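Local coordinates for protein transcriptional activator, putative (Pyrococcus furiosus, PDB 1RTW) that is of uncharacterised function, a putative transcriptional activator by name, with the all-helical fold of the TENA/THI-4/PQQC family, at residues 122-133 and 161-172. Residues are numbered along the deposited sequence; the frame is centred on the assembly and turned at random.
Sequences FTALYCEEKAYY and FGEYVKRIEKIL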
ATOM      1  N   PHE B 122      11.891   0.909   9.285  1.00 16.46           N
ATOM      2  CA  PHE B 122      13.021   0.160   9.810  1.00 16.82           C
ATOM      3  C   PHE B 122      13.333   0.596  11.239  1.00 16.61           C
ATOM      4  O   PHE B 122      13.744  -0.220  12.059  1.00 17.51           O
ATOM      5  CB  PHE B 122      14.248   0.305   8.901  1.00 16.29           C
ATOM      6  CG  PHE B 122      15.170  -0.882   8.955  1.00 19.57           C
ATOM      7  CD1 PHE B 122      14.897  -2.017   8.211  1.00 19.92           C
ATOM      8  CD2 PHE B 122      16.274  -0.891   9.796  1.00 18.01           C
ATOM      9  CE1 PHE B 122      15.704  -3.146   8.306  1.00 21.05           C
ATOM     10  CE2 PHE B 122      17.087  -2.016   9.895  1.00 16.90           C
ATOM     11  CZ  PHE B 122      16.800  -3.148   9.149  1.00 18.86           C
ATOM     12  N   THR B 123      13.113   1.874  11.542  1.00 15.93           N
ATOM     13  CA  THR B 123      13.341   2.374  12.891  1.00 16.71           C
ATOM     14  C   THR B 123      12.346   1.685  13.827  1.00 16.16           C
ATOM     15  O   THR B 123      12.712   1.266  14.935  1.00 19.54           O
ATOM     16  CB  THR B 123      13.183   3.927  12.965  1.00 18.16           C
ATOM     17  OG1 THR B 123      14.231   4.544  12.215  1.00 17.02           O
ATOM     18  CG2 THR B 123      13.276   4.426  14.388  1.00 16.25           C
ATOM     19  N   ALA B 124      11.101   1.527  13.373  1.00 13.68           N
ATOM     20  CA  ALA B 124      10.081   0.863  14.193  1.00 12.81           C
ATOM     21  C   ALA B 124      10.467  -0.599  14.439  1.00 12.74           C
ATOM     22  O   ALA B 124      10.266  -1.126  15.540  1.00 11.22           O
ATOM     23  CB  ALA B 124       8.712   0.939  13.525  1.00 10.16           C
ATOM     24  N   LEU B 125      11.039  -1.236  13.415  1.00 10.96           N
ATOM     25  CA  LEU B 125      11.463  -2.620  13.524  1.00 11.93           C
ATOM     26  C   LEU B 125      12.525  -2.747  14.615  1.00 13.64           C
ATOM     27  O   LEU B 125      12.387  -3.558  15.527  1.00 12.44           O
ATOM     28  CB  LEU B 125      12.019  -3.129  12.194  1.00 10.26           C
ATOM     29  CG  LEU B 125      12.618  -4.544  12.255  1.00  8.53           C
ATOM     30  CD1 LEU B 125      11.518  -5.557  12.541  1.00  9.26           C
ATOM     31  CD2 LEU B 125      13.289  -4.863  10.956  1.00  6.27           C
ATOM     32  N   TYR B 126      13.564  -1.920  14.525  1.00 16.59           N
ATOM     33  CA  TYR B 126      14.650  -1.926  15.501  1.00 18.79           C
ATOM     34  C   TYR B 126      14.117  -1.800  16.914  1.00 17.70           C
ATOM     35  O   TYR B 126      14.439  -2.608  17.782  1.00 20.81           O
ATOM     36  CB  TYR B 126      15.630  -0.769  15.243  1.00 20.67           C
ATOM     37  CG  TYR B 126      16.727  -0.668  16.286  1.00 20.92           C
ATOM     38  CD1 TYR B 126      17.545  -1.759  16.567  1.00 22.66           C
ATOM     39  CD2 TYR B 126      16.921   0.505  17.013  1.00 22.90           C
ATOM     40  CE1 TYR B 126      18.525  -1.692  17.541  1.00 24.45           C
ATOM     41  CE2 TYR B 126      17.909   0.590  17.996  1.00 23.80           C
ATOM     42  CZ  TYR B 126      18.706  -0.517  18.256  1.00 25.06           C
ATOM     43  OH  TYR B 126      19.678  -0.466  19.232  1.00 27.65           O
ATOM     44  N   CYS B 127      13.320  -0.763  17.132  1.00 16.03           N
ATOM     45  CA  CYS B 127      12.727  -0.493  18.431  1.00 15.38           C
ATOM     46  C   CYS B 127      12.007  -1.711  19.016  1.00 15.66           C
ATOM     47  O   CYS B 127      12.285  -2.120  20.136  1.00 15.70           O
ATOM     48  CB  CYS B 127      11.775   0.697  18.309  1.00 14.29           C
ATOM     49  SG  CYS B 127      11.036   1.241  19.850  1.00 14.66           S
ATOM     50  N   GLU B 128      11.096  -2.294  18.246  1.00 16.52           N
ATOM     51  CA  GLU B 128      10.338  -3.475  18.669  1.00 16.98           C
ATOM     52  C   GLU B 128      11.213  -4.685  19.033  1.00 16.43           C
ATOM     53  O   GLU B 128      10.920  -5.410  19.984  1.00 14.45           O
ATOM     54  CB  GLU B 128       9.367  -3.877  17.549  1.00 20.31           C
ATOM     55  CG  GLU B 128       9.056  -5.389  17.473  1.00 28.41           C
ATOM     56  CD  GLU B 128       8.915  -5.908  16.047  1.00 31.17           C
ATOM     57  OE1 GLU B 128       9.198  -5.174  15.085  1.00 36.16           O
ATOM     58  OE2 GLU B 128       8.506  -7.064  15.867  1.00 36.64           O
ATOM     59  N   GLU B 129      12.236  -4.945  18.227  1.00 16.26           N
ATOM     60  CA  GLU B 129      13.112  -6.088  18.484  1.00 17.70           C
ATOM     61  C   GLU B 129      14.060  -5.815  19.634  1.00 16.48           C
ATOM     62  O   GLU B 129      14.247  -6.659  20.499  1.00 16.58           O
ATOM     63  CB  GLU B 129      13.901  -6.476  17.222  1.00 16.76           C
ATOM     64  CG  GLU B 129      13.046  -6.720  15.971  1.00 17.85           C
ATOM     65  CD  GLU B 129      12.078  -7.891  16.110  1.00 17.42           C
ATOM     66  OE1 GLU B 129      11.467  -8.026  17.173  1.00 20.26           O
ATOM     67  OE2 GLU B 129      11.887  -8.662  15.149  1.00 19.57           O
ATOM     68  N   LYS B 130      14.640  -4.619  19.637  1.00 16.94           N
ATOM     69  CA  LYS B 130      15.577  -4.213  20.671  1.00 16.37           C
ATOM     70  C   LYS B 130      14.881  -4.145  22.032  1.00 16.62           C
ATOM     71  O   LYS B 130      15.459  -4.524  23.058  1.00 18.05           O
ATOM     72  CB  LYS B 130      16.197  -2.868  20.294  1.00 16.23           C
ATOM     73  CG  LYS B 130      17.110  -2.260  21.331  1.00 16.52           C
ATOM     74  CD  LYS B 130      18.362  -3.073  21.541  1.00 16.75           C
ATOM     75  CE  LYS B 130      19.295  -2.369  22.502  1.00 15.53           C
ATOM     76  NZ  LYS B 130      20.450  -3.231  22.849  1.00 18.06           N
ATOM     77  N   ALA B 131      13.627  -3.702  22.037  1.00 14.65           N
ATOM     78  CA  ALA B 131      12.858  -3.619  23.272  1.00 14.03           C
ATOM     79  C   ALA B 131      12.683  -5.000  23.900  1.00 15.24           C
ATOM     80  O   ALA B 131      12.903  -5.173  25.102  1.00 15.01           O
ATOM     81  CB  ALA B 131      11.505  -3.007  23.009  1.00 10.36           C
ATOM     82  N   TYR B 132      12.304  -5.985  23.086  1.00 16.76           N
ATOM     83  CA  TYR B 132      12.087  -7.335  23.595  1.00 18.25           C
ATOM     84  C   TYR B 132      13.374  -8.028  24.000  1.00 20.48           C
ATOM     85  O   TYR B 132      13.391  -8.820  24.951  1.00 19.88           O
ATOM     86  CB  TYR B 132      11.302  -8.176  22.591  1.00 17.35           C
ATOM     87  CG  TYR B 132       9.903  -8.479  23.057  1.00 16.82           C
ATOM     88  CD1 TYR B 132       9.322  -9.717  22.812  1.00 15.13           C
ATOM     89  CD2 TYR B 132       9.172  -7.537  23.783  1.00 16.28           C
ATOM     90  CE1 TYR B 132       8.036 -10.017  23.286  1.00 16.47           C
ATOM     91  CE2 TYR B 132       7.890  -7.829  24.262  1.00 17.38           C
ATOM     92  CZ  TYR B 132       7.327  -9.068  24.010  1.00 16.59           C
ATOM     93  OH  TYR B 132       6.054  -9.345  24.478  1.00 19.15           O
ATOM     94  N   TYR B 133      14.455  -7.710  23.293  1.00 22.23           N
ATOM     95  CA  TYR B 133      15.753  -8.291  23.601  1.00 24.09           C
ATOM     96  C   TYR B 133      16.160  -7.857  25.007  1.00 24.53           C
ATOM     97  O   TYR B 133      16.544  -8.687  25.828  1.00 25.29           O
ATOM     98  CB  TYR B 133      16.798  -7.854  22.572  1.00 25.38           C
ATOM     99  CG  TYR B 133      18.193  -8.391  22.830  1.00 24.85           C
ATOM    100  CD1 TYR B 133      18.408  -9.738  23.106  1.00 25.30           C
ATOM    101  CD2 TYR B 133      19.295  -7.540  22.805  1.00 26.20           C
ATOM    102  CE1 TYR B 133      19.692 -10.227  23.355  1.00 28.32           C
ATOM    103  CE2 TYR B 133      20.584  -8.010  23.050  1.00 27.05           C
ATOM    104  CZ  TYR B 133      20.781  -9.352  23.323  1.00 29.49           C
ATOM    105  OH  TYR B 133      22.065  -9.816  23.545  1.00 28.16           O
ATOM    106  N   PHE B 161      19.178 -14.233  18.904  1.00 31.85           N
ATOM    107  CA  PHE B 161      18.283 -13.091  18.776  1.00 28.89           C
ATOM    108  C   PHE B 161      19.073 -11.790  18.897  1.00 26.76           C
ATOM    109  O   PHE B 161      18.826 -10.842  18.160  1.00 25.20           O
ATOM    110  CB  PHE B 161      17.180 -13.127  19.833  1.00 24.67           C
ATOM    111  CG  PHE B 161      16.036 -12.209  19.534  1.00 19.21           C
ATOM    112  CD1 PHE B 161      15.053 -12.592  18.635  1.00 20.56           C
ATOM    113  CD2 PHE B 161      15.947 -10.960  20.136  1.00 17.06           C
ATOM    114  CE1 PHE B 161      13.990 -11.747  18.330  1.00 17.82           C
ATOM    115  CE2 PHE B 161      14.891 -10.103  19.843  1.00 16.66           C
ATOM    116  CZ  PHE B 161      13.905 -10.496  18.934  1.00 17.22           C
ATOM    117  N   GLY B 162      20.034 -11.764  19.817  1.00 26.34           N
ATOM    118  CA  GLY B 162      20.856 -10.588  20.014  1.00 25.92           C
ATOM    119  C   GLY B 162      21.667 -10.248  18.777  1.00 27.06           C
ATOM    120  O   GLY B 162      21.966  -9.082  18.515  1.00 26.77           O
ATOM    121  N   GLU B 163      22.034 -11.274  18.017  1.00 27.96           N
ATOM    122  CA  GLU B 163      22.803 -11.080  16.797  1.00 29.41           C
ATOM    123  C   GLU B 163      21.886 -10.474  15.743  1.00 27.62           C
ATOM    124  O   GLU B 163      22.293  -9.617  14.962  1.00 27.74           O
ATOM    125  CB  GLU B 163      23.397 -12.410  16.325  1.00 30.37           C
ATOM    126  CG  GLU B 163      24.512 -12.912  17.235  1.00 37.43           C
ATOM    127  CD  GLU B 163      25.030 -14.289  16.863  1.00 39.92           C
ATOM    128  OE1 GLU B 163      24.224 -15.172  16.503  1.00 43.20           O
ATOM    129  OE2 GLU B 163      26.256 -14.493  16.945  1.00 44.33           O
ATOM    130  N   TYR B 164      20.640 -10.929  15.750  1.00 26.43           N
ATOM    131  CA  TYR B 164      19.615 -10.446  14.843  1.00 25.05           C
ATOM    132  C   TYR B 164      19.361  -8.961  15.145  1.00 25.98           C
ATOM    133  O   TYR B 164      19.258  -8.142  14.231  1.00 27.54           O
ATOM    134  CB  TYR B 164      18.351 -11.296  15.030  1.00 23.79           C
ATOM    135  CG  TYR B 164      17.069 -10.677  14.521  1.00 22.55           C
ATOM    136  CD1 TYR B 164      16.933 -10.303  13.185  1.00 21.25           C
ATOM    137  CD2 TYR B 164      15.991 -10.461  15.385  1.00 19.68           C
ATOM    138  CE1 TYR B 164      15.764  -9.729  12.721  1.00 20.61           C
ATOM    139  CE2 TYR B 164      14.810  -9.888  14.933  1.00 19.74           C
ATOM    140  CZ  TYR B 164      14.703  -9.524  13.600  1.00 22.20           C
ATOM    141  OH  TYR B 164      13.536  -8.962  13.137  1.00 21.57           O
ATOM    142  N   VAL B 165      19.312  -8.616  16.431  1.00 24.82           N
ATOM    143  CA  VAL B 165      19.103  -7.237  16.854  1.00 27.62           C
ATOM    144  C   VAL B 165      20.297  -6.385  16.434  1.00 30.72           C
ATOM    145  O   VAL B 165      20.132  -5.282  15.913  1.00 26.89           O
ATOM    146  CB  VAL B 165      18.914  -7.135  18.392  1.00 25.82           C
ATOM    147  CG1 VAL B 165      18.945  -5.685  18.840  1.00 22.48           C
ATOM    148  CG2 VAL B 165      17.597  -7.767  18.796  1.00 24.75           C
ATOM    149  N   LYS B 166      21.498  -6.918  16.649  1.00 37.54           N
ATOM    150  CA  LYS B 166      22.728  -6.221  16.291  1.00 43.54           C
ATOM    151  C   LYS B 166      22.778  -5.981  14.783  1.00 40.47           C
ATOM    152  O   LYS B 166      23.233  -4.926  14.324  1.00 38.76           O
ATOM    153  CB  LYS B 166      23.945  -7.039  16.732  1.00 55.22           C
ATOM    154  CG  LYS B 166      25.284  -6.327  16.559  1.00 67.82           C
ATOM    155  CD  LYS B 166      25.426  -5.126  17.494  1.00 78.25           C
ATOM    156  CE  LYS B 166      25.462  -5.548  18.960  1.00 84.72           C
ATOM    157  NZ  LYS B 166      26.593  -6.476  19.255  1.00 92.92           N
ATOM    158  N   ARG B 167      22.273  -6.952  14.026  1.00 36.67           N
ATOM    159  CA  ARG B 167      22.245  -6.875  12.573  1.00 35.20           C
ATOM    160  C   ARG B 167      21.298  -5.765  12.108  1.00 32.56           C
ATOM    161  O   ARG B 167      21.608  -5.048  11.154  1.00 32.40           O
ATOM    162  CB  ARG B 167      21.842  -8.225  11.978  1.00 37.16           C
ATOM    163  CG  ARG B 167      22.096  -8.351  10.489  1.00 44.31           C
ATOM    164  CD  ARG B 167      21.699  -9.731   9.960  1.00 49.89           C
ATOM    165  NE  ARG B 167      21.930  -9.841   8.515  1.00 54.55           N
ATOM    166  CZ  ARG B 167      21.432 -10.799   7.730  1.00 55.79           C
ATOM    167  NH1 ARG B 167      20.659 -11.755   8.237  1.00 55.95           N
ATOM    168  NH2 ARG B 167      21.703 -10.798   6.429  1.00 56.01           N
ATOM    169  N   ILE B 168      20.164  -5.610  12.798  1.00 27.81           N
ATOM    170  CA  ILE B 168      19.190  -4.569  12.462  1.00 24.66           C
ATOM    171  C   ILE B 168      19.797  -3.204  12.788  1.00 23.67           C
ATOM    172  O   ILE B 168      19.675  -2.246  12.015  1.00 18.43           O
ATOM    173  CB  ILE B 168      17.860  -4.747  13.259  1.00 23.07           C
ATOM    174  CG1 ILE B 168      17.104  -5.986  12.762  1.00 23.61           C
ATOM    175  CG2 ILE B 168      16.967  -3.534  13.093  1.00 21.39           C
ATOM    176  CD1 ILE B 168      15.994  -6.424  13.681  1.00 18.08           C
ATOM    177  N   GLU B 169      20.459  -3.147  13.938  1.00 25.08           N
ATOM    178  CA  GLU B 169      21.108  -1.943  14.427  1.00 29.72           C
ATOM    179  C   GLU B 169      22.126  -1.410  13.419  1.00 30.13           C
ATOM    180  O   GLU B 169      22.101  -0.230  13.062  1.00 27.27           O
ATOM    181  CB  GLU B 169      21.799  -2.249  15.760  1.00 33.75           C
ATOM    182  CG  GLU B 169      22.403  -1.054  16.461  1.00 39.66           C
ATOM    183  CD  GLU B 169      23.070  -1.418  17.780  1.00 45.66           C
ATOM    184  OE1 GLU B 169      22.470  -2.176  18.583  1.00 46.98           O
ATOM    185  OE2 GLU B 169      24.197  -0.934  18.018  1.00 46.74           O
ATOM    186  N   LYS B 170      22.991  -2.301  12.942  1.00 32.25           N
ATOM    187  CA  LYS B 170      24.028  -1.950  11.982  1.00 34.75           C
ATOM    188  C   LYS B 170      23.426  -1.416  10.682  1.00 34.02           C
ATOM    189  O   LYS B 170      23.940  -0.448  10.110  1.00 35.72           O
ATOM    190  CB  LYS B 170      24.925  -3.161  11.710  1.00 39.50           C
ATOM    191  CG  LYS B 170      26.190  -2.845  10.940  1.00 45.13           C
ATOM    192  CD  LYS B 170      27.064  -4.081  10.813  1.00 52.78           C
ATOM    193  CE  LYS B 170      28.323  -3.805   9.993  1.00 55.87           C
ATOM    194  NZ  LYS B 170      28.007  -3.412   8.591  1.00 58.34           N
ATOM    195  N   ILE B 171      22.334  -2.036  10.230  1.00 30.08           N
ATOM    196  CA  ILE B 171      21.646  -1.604   9.015  1.00 25.00           C
ATOM    197  C   ILE B 171      20.999  -0.236   9.218  1.00 23.44           C
ATOM    198  O   ILE B 171      21.124   0.643   8.361  1.00 22.42           O
ATOM    199  CB  ILE B 171      20.577  -2.633   8.580  1.00 23.23           C
ATOM    200  CG1 ILE B 171      21.261  -3.914   8.132  1.00 22.57           C
ATOM    201  CG2 ILE B 171      19.743  -2.086   7.438  1.00 21.93           C
ATOM    202  CD1 ILE B 171      20.308  -5.059   7.906  1.00 26.48           C
ATOM    203  N   LEU B 172      20.307  -0.070  10.345  1.00 22.66           N
ATOM    204  CA  LEU B 172      19.647   1.188  10.692  1.00 23.41           C
ATOM    205  C   LEU B 172      20.628   2.357  10.758  1.00 25.58           C
ATOM    206  O   LEU B 172      20.433   3.385  10.109  1.00 24.75           O
ATOM    207  CB  LEU B 172      18.952   1.072  12.049  1.00 21.08           C
ATOM    208  CG  LEU B 172      18.254   2.337  12.552  1.00 19.44           C
ATOM    209  CD1 LEU B 172      17.089   2.685  11.624  1.00 16.68           C
ATOM    210  CD2 LEU B 172      17.769   2.134  13.982  1.00 15.51           C
TER
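The hydroxyl of Tyr164 donates a short hydrogen bond to the carboxylate of Glu129, with OH 2.6 Å from OE2. It joins helix 118-142 to helix 159-176, which run roughly antiparallel in the helical bundle of the TENA/THI-4/PQQC family. The short segment axes come within 9.6 Å, with 150° between their directions. OE2 is met on its anti side and lies at the edge of the Tyr164 ring. The Glu129 chain bends at chi2 and brings OE2 alongside the Tyr164 hydroxyl. A bound phosphate ion, probably from the crystallisation liquor, lies close to OE1, which is consistent with a pocket here.

Ile168 continues the seam by knobs-into-holes packing, seated among Phe122, Leu125, Tyr126 and Glu129. Its CD1 lies over one face of the Tyr164 ring and 3.7 Å from Glu129 CG. The other branch, CG2, reaches Phe122 CE2 at 3.5 Å. The edge of the Phe122 ring also points at the backbone O of Ile168.

Tyr126 is a knob among Val165, Ile168, Glu169 and Leu172. Its ring runs alongside the extended Glu169 side chain, both pointing the same way, with ring and carboxylate planes 71° apart. Leu172 CD2 packs 3.5 Å from Tyr126 CD2. Ser3 and Ile7 of helix 2-8 touch Tyr126 as well.

At the other end, Val165 CG2 fits against Tyr133 CB, while Phe161 turns its ring edge to the backbone O of Glu129. Tyr133 swings its ring across Gly162, CG anti to the backbone N (chi1 179°). Lacking a side chain, Gly162 lets the ring lie close on the backbone. Gly162 CA makes a CH-pi contact over one face, 3.8 Å from the Tyr133 ring centroid.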